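Local structure of AlkZ (Streptomyces sahachiroi, 5UUJ) at residues Y219-I224 and A262-E267; T210-Y215 and E225-W230; R10-W15 and E270-T275. The protein belongs to the AlkZ-like family of DNA glycosylases and is built from helices and small sheets, probably with winged-helix units. All blocks are in the same frame, centred on the assembly; numbering follows the deposited sequence.

Contact 1 (Y219-I224 and A262-E267)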
loop_
_atom_site.group_PDB
_atom_site.type_symbol
_atom_site.label_atom_id
_atom_site.label_comp_id
_atom_site.label_asym_id
_atom_site.label_seq_id
_atom_site.Cartn_x
_atom_site.Cartn_y
_atom_site.Cartn_z
ATOM N N TYR A 219 9.965 -3.754 -4.781
ATOM C CA TYR A 219 9.236 -4.397 -5.873
ATOM C C TYR A 219 9.978 -4.355 -7.209
ATOM O O TYR A 219 9.397 -4.649 -8.257
ATOM C CB TYR A 219 7.862 -3.740 -6.033
ATOM C CG TYR A 219 7.140 -3.539 -4.723
ATOM C CD1 TYR A 219 6.692 -4.624 -3.976
ATOM C CD2 TYR A 219 6.908 -2.264 -4.229
ATOM C CE1 TYR A 219 6.037 -4.442 -2.775
ATOM C CE2 TYR A 219 6.249 -2.074 -3.031
ATOM C CZ TYR A 219 5.817 -3.163 -2.309
ATOM O OH TYR A 219 5.169 -2.965 -1.114
ATOM N N GLY A 220 11.254 -3.985 -7.171
ATOM C CA GLY A 220 12.075 -3.994 -8.366
ATOM C C GLY A 220 12.433 -5.413 -8.775
ATOM O O GLY A 220 12.233 -6.345 -7.999
ATOM N N PRO A 221 12.933 -5.595 -10.009
ATOM C CA PRO A 221 12.994 -4.567 -11.055
ATOM C C PRO A 221 11.597 -4.268 -11.590
ATOM O O PRO A 221 10.718 -5.118 -11.464
ATOM C CB PRO A 221 13.878 -5.204 -12.139
ATOM C CG PRO A 221 14.545 -6.381 -11.479
ATOM C CD PRO A 221 13.590 -6.843 -10.430
ATOM N N ALA A 222 11.394 -3.086 -12.165
ATOM C CA ALA A 222 10.077 -2.711 -12.666
ATOM C C ALA A 222 10.175 -1.684 -13.783
ATOM O O ALA A 222 11.182 -0.988 -13.917
ATOM C CB ALA A 222 9.220 -2.174 -11.533
ATOM N N THR A 223 9.119 -1.603 -14.585
ATOM C CA THR A 223 9.032 -0.615 -15.651
ATOM C C THR A 223 8.395 0.665 -15.131
ATOM O O THR A 223 7.838 0.697 -14.029
ATOM C CB THR A 223 8.199 -1.126 -16.838
ATOM O OG1 THR A 223 6.834 -1.282 -16.429
ATOM C CG2 THR A 223 8.738 -2.455 -17.351
ATOM N N ILE A 224 8.474 1.715 -15.937
ATOM C CA ILE A 224 7.817 2.974 -15.625
ATOM C C ILE A 224 6.308 2.775 -15.537
ATOM O O ILE A 224 5.656 3.324 -14.650
ATOM C CB ILE A 224 8.146 4.046 -16.682
ATOM C CG1 ILE A 224 9.615 4.451 -16.549
ATOM C CG2 ILE A 224 7.233 5.273 -16.534
ATOM C CD1 ILE A 224 10.107 5.380 -17.631
ATOM N N ALA A 262 13.497 -3.855 -17.554
ATOM C CA ALA A 262 13.010 -3.175 -16.361
ATOM C C ALA A 262 14.160 -2.493 -15.632
ATOM O O ALA A 262 15.326 -2.768 -15.907
ATOM C CB ALA A 262 12.310 -4.159 -15.442
ATOM N N PHE A 263 13.821 -1.604 -14.703
ATOM C CA PHE A 263 14.820 -0.866 -13.936
ATOM C C PHE A 263 14.966 -1.415 -12.520
ATOM O O PHE A 263 13.975 -1.655 -11.832
ATOM C CB PHE A 263 14.455 0.620 -13.862
ATOM C CG PHE A 263 14.469 1.323 -15.191
ATOM C CD1 PHE A 263 15.661 1.527 -15.871
ATOM C CD2 PHE A 263 13.294 1.796 -15.750
ATOM C CE1 PHE A 263 15.678 2.179 -17.088
ATOM C CE2 PHE A 263 13.305 2.452 -16.969
ATOM C CZ PHE A 263 14.496 2.643 -17.639
ATOM N N VAL A 264 16.209 -1.609 -12.095
ATOM C CA VAL A 264 16.513 -1.902 -10.699
ATOM C C VAL A 264 17.494 -0.841 -10.202
ATOM O O VAL A 264 18.225 -0.256 -10.999
ATOM C CB VAL A 264 17.111 -3.320 -10.519
ATOM C CG1 VAL A 264 18.549 -3.393 -11.044
ATOM C CG2 VAL A 264 17.055 -3.740 -9.059
ATOM N N LEU A 265 17.496 -0.571 -8.901
ATOM C CA LEU A 265 18.506 0.318 -8.334
ATOM C C LEU A 265 19.883 -0.306 -8.521
ATOM O O LEU A 265 20.077 -1.494 -8.261
ATOM C CB LEU A 265 18.247 0.593 -6.851
ATOM C CG LEU A 265 16.981 1.387 -6.515
ATOM C CD1 LEU A 265 16.757 1.413 -5.013
ATOM C CD2 LEU A 265 17.064 2.805 -7.064
ATOM N N THR A 266 20.835 0.499 -8.979
ATOM C CA THR A 266 22.188 0.021 -9.229
ATOM C C THR A 266 22.814 -0.539 -7.953
ATOM O O THR A 266 23.594 -1.489 -8.003
ATOM C CB THR A 266 23.074 1.144 -9.796
ATOM O OG1 THR A 266 22.485 1.647 -11.002
ATOM C CG2 THR A 266 24.491 0.640 -10.092
ATOM N N GLU A 267 22.457 0.036 -6.809
ATOM C CA GLU A 267 22.992 -0.420 -5.529
ATOM C C GLU A 267 22.510 -1.832 -5.170
ATOM O O GLU A 267 23.031 -2.448 -4.247
ATOM C CB GLU A 267 22.615 0.559 -4.412
ATOM C CG GLU A 267 21.115 0.729 -4.200
ATOM C CD GLU A 267 20.785 1.577 -2.980
ATOM O OE1 GLU A 267 19.949 2.499 -3.103
ATOM O OE2 GLU A 267 21.352 1.318 -1.895
#

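Contact 2 (T210-Y215 and E225-W230)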
loop_
_atom_site.group_PDB
_atom_site.type_symbol
_atom_site.label_atom_id
_atom_site.label_comp_id
_atom_site.label_asym_id
_atom_site.label_seq_id
_atom_site.Cartn_x
_atom_site.Cartn_y
_atom_site.Cartn_z
ATOM N N THR A 210 12.816 9.885 -4.634
ATOM C CA THR A 210 12.670 9.243 -3.330
ATOM C C THR A 210 11.641 8.118 -3.388
ATOM O O THR A 210 11.869 7.022 -2.871
ATOM C CB THR A 210 12.246 10.255 -2.256
ATOM O OG1 THR A 210 13.187 11.331 -2.222
ATOM C CG2 THR A 210 12.175 9.600 -0.884
ATOM N N VAL A 211 10.508 8.401 -4.020
ATOM C CA VAL A 211 9.429 7.433 -4.139
ATOM C C VAL A 211 9.866 6.278 -5.034
ATOM O O VAL A 211 9.646 5.115 -4.705
ATOM C CB VAL A 211 8.148 8.100 -4.700
ATOM C CG1 VAL A 211 7.050 7.072 -4.959
ATOM C CG2 VAL A 211 7.654 9.168 -3.736
ATOM N N ILE A 212 10.498 6.605 -6.158
ATOM C CA ILE A 212 10.971 5.591 -7.095
ATOM C C ILE A 212 11.986 4.676 -6.415
ATOM O O ILE A 212 11.925 3.455 -6.565
ATOM C CB ILE A 212 11.592 6.238 -8.356
ATOM C CG1 ILE A 212 10.499 6.934 -9.169
ATOM C CG2 ILE A 212 12.286 5.192 -9.231
ATOM C CD1 ILE A 212 11.019 7.846 -10.259
ATOM N N LYS A 213 12.911 5.271 -5.663
ATOM C CA LYS A 213 13.899 4.506 -4.908
ATOM C C LYS A 213 13.229 3.529 -3.952
ATOM O O LYS A 213 13.577 2.348 -3.911
ATOM C CB LYS A 213 14.819 5.432 -4.108
ATOM C CG LYS A 213 16.207 5.611 -4.698
ATOM C CD LYS A 213 17.189 6.186 -3.676
ATOM C CE LYS A 213 17.477 5.195 -2.547
ATOM N NZ LYS A 213 18.590 5.634 -1.660
ATOM N N ALA A 214 12.278 4.037 -3.176
ATOM C CA ALA A 214 11.561 3.222 -2.204
ATOM C C ALA A 214 10.797 2.095 -2.894
ATOM O O ALA A 214 10.801 0.957 -2.427
ATOM C CB ALA A 214 10.609 4.084 -1.388
ATOM N N TYR A 215 10.149 2.416 -4.010
ATOM C CA TYR A 215 9.371 1.425 -4.743
ATOM C C TYR A 215 10.253 0.298 -5.284
ATOM O O TYR A 215 9.975 -0.880 -5.058
ATOM C CB TYR A 215 8.608 2.078 -5.897
ATOM C CG TYR A 215 7.820 1.075 -6.704
ATOM C CD1 TYR A 215 6.580 0.624 -6.268
ATOM C CD2 TYR A 215 8.324 0.561 -7.889
ATOM C CE1 TYR A 215 5.863 -0.306 -6.995
ATOM C CE2 TYR A 215 7.614 -0.368 -8.625
ATOM C CZ TYR A 215 6.386 -0.799 -8.171
ATOM O OH TYR A 215 5.681 -1.726 -8.901
ATOM N N GLU A 225 5.762 1.986 -16.458
ATOM C CA GLU A 225 4.325 1.725 -16.495
ATOM C C GLU A 225 3.855 1.044 -15.215
ATOM O O GLU A 225 2.827 1.408 -14.642
ATOM C CB GLU A 225 3.970 0.857 -17.705
ATOM C CG GLU A 225 2.495 0.485 -17.790
ATOM C CD GLU A 225 2.141 -0.246 -19.071
ATOM O OE1 GLU A 225 3.058 -0.540 -19.870
ATOM O OE2 GLU A 225 0.941 -0.529 -19.282
ATOM N N THR A 226 4.618 0.051 -14.780
ATOM C CA THR A 226 4.298 -0.704 -13.577
ATOM C C THR A 226 4.339 0.199 -12.349
ATOM O O THR A 226 3.494 0.087 -11.458
ATOM C CB THR A 226 5.271 -1.881 -13.397
ATOM O OG1 THR A 226 5.090 -2.809 -14.474
ATOM C CG2 THR A 226 5.041 -2.594 -12.073
ATOM N N PHE A 227 5.314 1.101 -12.311
ATOM C CA PHE A 227 5.444 2.033 -11.201
ATOM C C PHE A 227 4.222 2.941 -11.080
ATOM O O PHE A 227 3.660 3.096 -9.994
ATOM C CB PHE A 227 6.702 2.886 -11.360
ATOM C CG PHE A 227 6.753 4.061 -10.427
ATOM C CD1 PHE A 227 7.101 3.892 -9.098
ATOM C CD2 PHE A 227 6.441 5.332 -10.876
ATOM C CE1 PHE A 227 7.144 4.968 -8.236
ATOM C CE2 PHE A 227 6.485 6.416 -10.018
ATOM C CZ PHE A 227 6.837 6.231 -8.696
ATOM N N ASP A 228 3.808 3.532 -12.197
ATOM C CA ASP A 228 2.723 4.505 -12.178
ATOM C C ASP A 228 1.371 3.804 -12.034
ATOM O O ASP A 228 0.397 4.416 -11.601
ATOM C CB ASP A 228 2.753 5.369 -13.443
ATOM C CG ASP A 228 1.920 6.640 -13.310
ATOM O OD1 ASP A 228 1.845 7.199 -12.196
ATOM O OD2 ASP A 228 1.350 7.088 -14.325
ATOM N N ARG A 229 1.316 2.523 -12.388
ATOM C CA ARG A 229 0.115 1.731 -12.140
ATOM C C ARG A 229 -0.086 1.554 -10.637
ATOM O O ARG A 229 -1.190 1.729 -10.119
ATOM C CB ARG A 229 0.192 0.363 -12.818
ATOM C CG ARG A 229 -1.048 -0.490 -12.558
ATOM C CD ARG A 229 -1.132 -1.690 -13.473
ATOM N NE ARG A 229 -0.140 -2.706 -13.126
ATOM C CZ ARG A 229 0.680 -3.300 -13.991
ATOM N NH1 ARG A 229 0.651 -2.992 -15.284
ATOM N NH2 ARG A 229 1.540 -4.212 -13.558
ATOM N N TRP A 230 0.991 1.198 -9.945
ATOM C CA TRP A 230 0.976 1.103 -8.490
ATOM C C TRP A 230 0.664 2.458 -7.857
ATOM O O TRP A 230 -0.156 2.553 -6.947
ATOM C CB TRP A 230 2.320 0.580 -7.979
ATOM C CG TRP A 230 2.544 0.819 -6.523
ATOM C CD1 TRP A 230 2.063 0.074 -5.485
ATOM C CD2 TRP A 230 3.316 1.875 -5.936
ATOM N NE1 TRP A 230 2.483 0.604 -4.289
ATOM C CE2 TRP A 230 3.254 1.708 -4.537
ATOM C CE3 TRP A 230 4.052 2.944 -6.456
ATOM C CZ2 TRP A 230 3.897 2.570 -3.653
ATOM C CZ3 TRP A 230 4.693 3.798 -5.577
ATOM C CH2 TRP A 230 4.611 3.607 -4.190
#

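Contact 3 (R10-W15 and E270-T275)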
loop_
_atom_site.group_PDB
_atom_site.type_symbol
_atom_site.label_atom_id
_atom_site.label_comp_id
_atom_site.label_asym_id
_atom_site.label_seq_id
_atom_site.Cartn_x
_atom_site.Cartn_y
_atom_site.Cartn_z
ATOM N N ARG A 10 12.474 -15.969 -10.976
ATOM C CA ARG A 10 12.582 -16.621 -9.677
ATOM C C ARG A 10 13.720 -16.024 -8.849
ATOM O O ARG A 10 13.669 -16.048 -7.624
ATOM C CB ARG A 10 12.761 -18.127 -9.848
ATOM C CG ARG A 10 11.453 -18.828 -10.183
ATOM C CD ARG A 10 11.616 -20.321 -10.374
ATOM N NE ARG A 10 11.933 -21.008 -9.126
ATOM C CZ ARG A 10 11.939 -22.328 -8.983
ATOM N NH1 ARG A 10 11.637 -23.115 -10.007
ATOM N NH2 ARG A 10 12.239 -22.867 -7.810
ATOM N N GLN A 11 14.737 -15.479 -9.510
ATOM C CA GLN A 11 15.719 -14.656 -8.811
ATOM C C GLN A 11 15.045 -13.407 -8.252
ATOM O O GLN A 11 15.198 -13.083 -7.075
ATOM C CB GLN A 11 16.865 -14.251 -9.732
ATOM C CG GLN A 11 17.914 -15.319 -9.939
ATOM C CD GLN A 11 19.143 -14.779 -10.639
ATOM O OE1 GLN A 11 19.072 -14.333 -11.787
ATOM N NE2 GLN A 11 20.277 -14.800 -9.945
ATOM N N VAL A 12 14.297 -12.714 -9.109
ATOM C CA VAL A 12 13.609 -11.488 -8.722
ATOM C C VAL A 12 12.651 -11.744 -7.559
ATOM O O VAL A 12 12.610 -10.969 -6.606
ATOM C CB VAL A 12 12.839 -10.879 -9.919
ATOM C CG1 VAL A 12 11.894 -9.761 -9.470
ATOM C CG2 VAL A 12 13.820 -10.351 -10.962
ATOM N N PHE A 13 11.894 -12.835 -7.629
ATOM C CA PHE A 13 10.925 -13.154 -6.584
ATOM C C PHE A 13 11.614 -13.362 -5.241
ATOM O O PHE A 13 11.160 -12.851 -4.214
ATOM C CB PHE A 13 10.120 -14.404 -6.947
ATOM C CG PHE A 13 9.291 -14.259 -8.191
ATOM C CD1 PHE A 13 8.830 -13.016 -8.602
ATOM C CD2 PHE A 13 8.974 -15.369 -8.954
ATOM C CE1 PHE A 13 8.067 -12.888 -9.745
ATOM C CE2 PHE A 13 8.209 -15.245 -10.101
ATOM C CZ PHE A 13 7.757 -14.003 -10.495
ATOM N N ALA A 14 12.710 -14.115 -5.254
ATOM C CA ALA A 14 13.473 -14.374 -4.040
ATOM C C ALA A 14 14.039 -13.078 -3.468
ATOM O O ALA A 14 14.019 -12.863 -2.255
ATOM C CB ALA A 14 14.591 -15.361 -4.317
ATOM N N TRP A 15 14.544 -12.215 -4.344
ATOM C CA TRP A 15 15.123 -10.951 -3.913
ATOM C C TRP A 15 14.051 -10.048 -3.309
ATOM O O TRP A 15 14.257 -9.448 -2.254
ATOM C CB TRP A 15 15.813 -10.246 -5.081
ATOM C CG TRP A 15 16.452 -8.956 -4.677
ATOM C CD1 TRP A 15 17.673 -8.797 -4.091
ATOM C CD2 TRP A 15 15.898 -7.642 -4.817
ATOM N NE1 TRP A 15 17.912 -7.467 -3.856
ATOM C CE2 TRP A 15 16.839 -6.736 -4.292
ATOM C CE3 TRP A 15 14.699 -7.145 -5.333
ATOM C CZ2 TRP A 15 16.619 -5.360 -4.269
ATOM C CZ3 TRP A 15 14.483 -5.776 -5.310
ATOM C CH2 TRP A 15 15.439 -4.901 -4.783
ATOM N N GLU A 270 24.132 -6.110 -8.073
ATOM C CA GLU A 270 24.998 -7.246 -7.756
ATOM C C GLU A 270 24.310 -8.230 -6.818
ATOM O O GLU A 270 24.421 -9.445 -6.980
ATOM C CB GLU A 270 26.303 -6.757 -7.127
ATOM C CG GLU A 270 27.194 -5.980 -8.081
ATOM C CD GLU A 270 27.736 -6.844 -9.206
ATOM O OE1 GLU A 270 28.150 -7.992 -8.933
ATOM O OE2 GLU A 270 27.744 -6.377 -10.365
ATOM N N GLU A 271 23.607 -7.685 -5.834
ATOM C CA GLU A 271 22.850 -8.474 -4.876
ATOM C C GLU A 271 21.806 -9.349 -5.569
ATOM O O GLU A 271 21.652 -10.530 -5.240
ATOM C CB GLU A 271 22.183 -7.536 -3.872
ATOM C CG GLU A 271 21.415 -8.211 -2.765
ATOM C CD GLU A 271 20.866 -7.208 -1.765
ATOM O OE1 GLU A 271 19.656 -6.904 -1.825
ATOM O OE2 GLU A 271 21.650 -6.716 -0.926
ATOM N N LEU A 272 21.097 -8.765 -6.532
ATOM C CA LEU A 272 20.073 -9.487 -7.279
ATOM C C LEU A 272 20.687 -10.628 -8.082
ATOM O O LEU A 272 20.171 -11.746 -8.079
ATOM C CB LEU A 272 19.317 -8.535 -8.211
ATOM C CG LEU A 272 18.363 -9.168 -9.229
ATOM C CD1 LEU A 272 17.275 -9.975 -8.528
ATOM C CD2 LEU A 272 17.752 -8.102 -10.135
ATOM N N ALA A 273 21.792 -10.341 -8.761
ATOM C CA ALA A 273 22.458 -11.331 -9.603
ATOM C C ALA A 273 22.929 -12.548 -8.803
ATOM O O ALA A 273 23.014 -13.654 -9.338
ATOM C CB ALA A 273 23.639 -10.695 -10.328
ATOM N N ALA A 274 23.226 -12.338 -7.525
ATOM C CA ALA A 274 23.751 -13.398 -6.670
ATOM C C ALA A 274 22.646 -14.143 -5.925
ATOM O O ALA A 274 22.911 -15.141 -5.258
ATOM C CB ALA A 274 24.749 -12.821 -5.677
ATOM N N THR A 275 21.411 -13.660 -6.032
ATOM C CA THR A 275 20.293 -14.277 -5.321
ATOM C C THR A 275 19.884 -15.588 -5.986
ATOM O O THR A 275 19.716 -15.651 -7.204
ATOM C CB THR A 275 19.074 -13.332 -5.255
ATOM O OG1 THR A 275 19.457 -12.101 -4.628
ATOM C CG2 THR A 275 17.933 -13.965 -4.460
#

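Contact 1 (Y219-I224 and A262-E267)
Two backbone hydrogen bonds join Ala222 to Phe263 and hold the loop between helices 204-219 and 224-232 against strand 260-265. Ala222 N gives its hydrogen to Phe263 O at 3.0 Å, and Phe263 N returns one to Ala222 O at 2.8 Å, the second nearly straight (170° at the hydrogen) although its donor stands above the carbonyl plane. Together they make one antiparallel hydrogen-bonded pair. Phe263 O also takes a CA-H...O contact from Pro221 CA at 3.2 Å, so the same carbonyl is approached by two consecutive loop residues.

Apolar contacts surround this bridge. Pro221, which follows a cis peptide bond, runs beside Val264, with its CB 4.1 Å from Val264 CB. The methyl of Ala262 points at the loop and reaches Pro221 CB at 3.8 Å. Phe263 CG is anti to its carbonyl carbon (chi1 -65°), which lays the ring beside Ile224, whose CG1 comes obliquely within 4.2 Å of Phe263 CE2.

Arg16 donates to Gly220 O and Pro221 O, while Thr223, the N-cap residue of helix 224-232, has its OG1 hydrogen-bonded to Thr226 OG1. On the strand, Ala262 and Val264 pair through their backbones with strand 252-257. The isolated bridge thus pairs a short strand-like piece after the first helix with the last strand of hairpin 252-257/260-265; the order helix-strand-helix-helix-strand-strand is consistent with a winged helix, the hairpin being the wing.

Contact 2 (T210-Y215 and E225-W230)
Buried aromatic packing between two helices that follow one another in the chain makes up this contact: segment 210-215 of helix 204-219 meets segment 225-230 of helix 224-232, and no hydrogen bond crosses between them. The segment axes come within 11.4 Å at 100°, a spacing filled by large side chains.

Tyr215 lies at the centre, flanked by two rings. Phe227 turns its edge to the face of Tyr215 in a T-shaped pair, with centroids 5.5 Å apart and planes at 79°; Phe227 CD1 is 3.7 Å from Tyr215 CD2. The indole of Trp230 meets Tyr215 obliquely, and Tyr215 CD1 sits over one indole face, 3.4 Å from Trp230 CE3. Tyr215 has CG anti to its nitrogen (chi1 178°), which sends the ring across to the second helix, and its hydroxyl is hydrogen-bonded to Gly293 O. Near that end, Thr226 CG2 touches Tyr215 OH at 3.4 Å.

Aliphatic groups of the first helix complete the packing. Ile212 CG1 makes a CH-pi contact over one face of Phe227, 4.1 Å from the ring centroid. Val211 CG1 lies in the plane of the same ring at its edge, 3.8 Å from Phe227 CZ, and also reaches the rim of Trp230. Behind these residues, Val211 rests on helix 91-100 and Ile212 on helix 238-248. The aromatic cluster of Tyr215, Phe227 and Trp230 fills the angle between the first two helices of what is probably a winged-helix unit, in which 224-232 goes on with 238-248 to form the helix-turn-helix.

Contact 3 (R10-W15 and E270-T275)
With chi1 at -179°, Trp15 carries its indole across to helix 269-274, while Gln11, one turn earlier, has CG anti to its carbonyl carbon and an extended chain that takes its amide to the end of that helix. Glu271 is extended as well, and its carboxylate meets the Trp15 nitrogen.

Trp15 NE1 donates to Glu271 OE1 at 2.7 Å, and OE1 accepts with its anti lone pair, the one away from the other oxygen. The acceptor is tilted from the indole plane, and ring and carboxylate are turned well out of parallel. Gln18 NE2 adds a weak hydrogen bond to the same oxygen. Leu272 CB stands off one indole face; the closer touch is Leu272 CD1 on Trp15 CB at 3.8 Å, and CD1 also packs on the neighbouring Val12.

The Gln11 amide has two carbonyl partners. NE2 bonds to Thr275 O at 2.9 Å, in the carbonyl plane and close to the plane of its own amide, with 161° at the hydrogen; a weak bond runs from NE2 to Ala273 O at 3.0 Å. Ala273 O lies in the last turn of helix 269-274 and Thr275 O just past its end, where backbone carbonyls run short of helical NH partners.

The Thr275 side chain sits between Ala14 and Trp15, with CG2 on Ala14 CB at 3.6 Å and OG1 at the edge of the indole. OG1 turns back to donate to Glu271 O at 2.8 Å, which ties the residue to the preceding turn. His268 also meets the indole ring. Here the N-terminal helix 9-19 crosses the short helix 269-274 at 116° between segment axes: a steep helix-helix packing in which a glutamine binds carbonyls at a helix C-terminus.

Along the chain, contact 3 spans the widest loop, and contacts 1 and 2 are nested inside it with their segments alternating: 210-215, 219-224, 225-230, 262-267. Contacts 1 and 2 have centres 9 Å apart and touch where Ala222 packs on Tyr215 and Leu265 on Lys213. Contacts 1 and 3, centres 12 Å apart, meet through Pro221 and Gly220, which pack on Val12, Trp15 and Leu272; strand 260-265 leads directly toward helix 269-274. Contacts 2 and 3 do not touch, their nearest atoms about 7 Å apart. Contacts 1 and 2 probably belong to one winged-helix unit, against which the N-terminal helix 9-19 packs through contact 3, joining distant parts of the sequence.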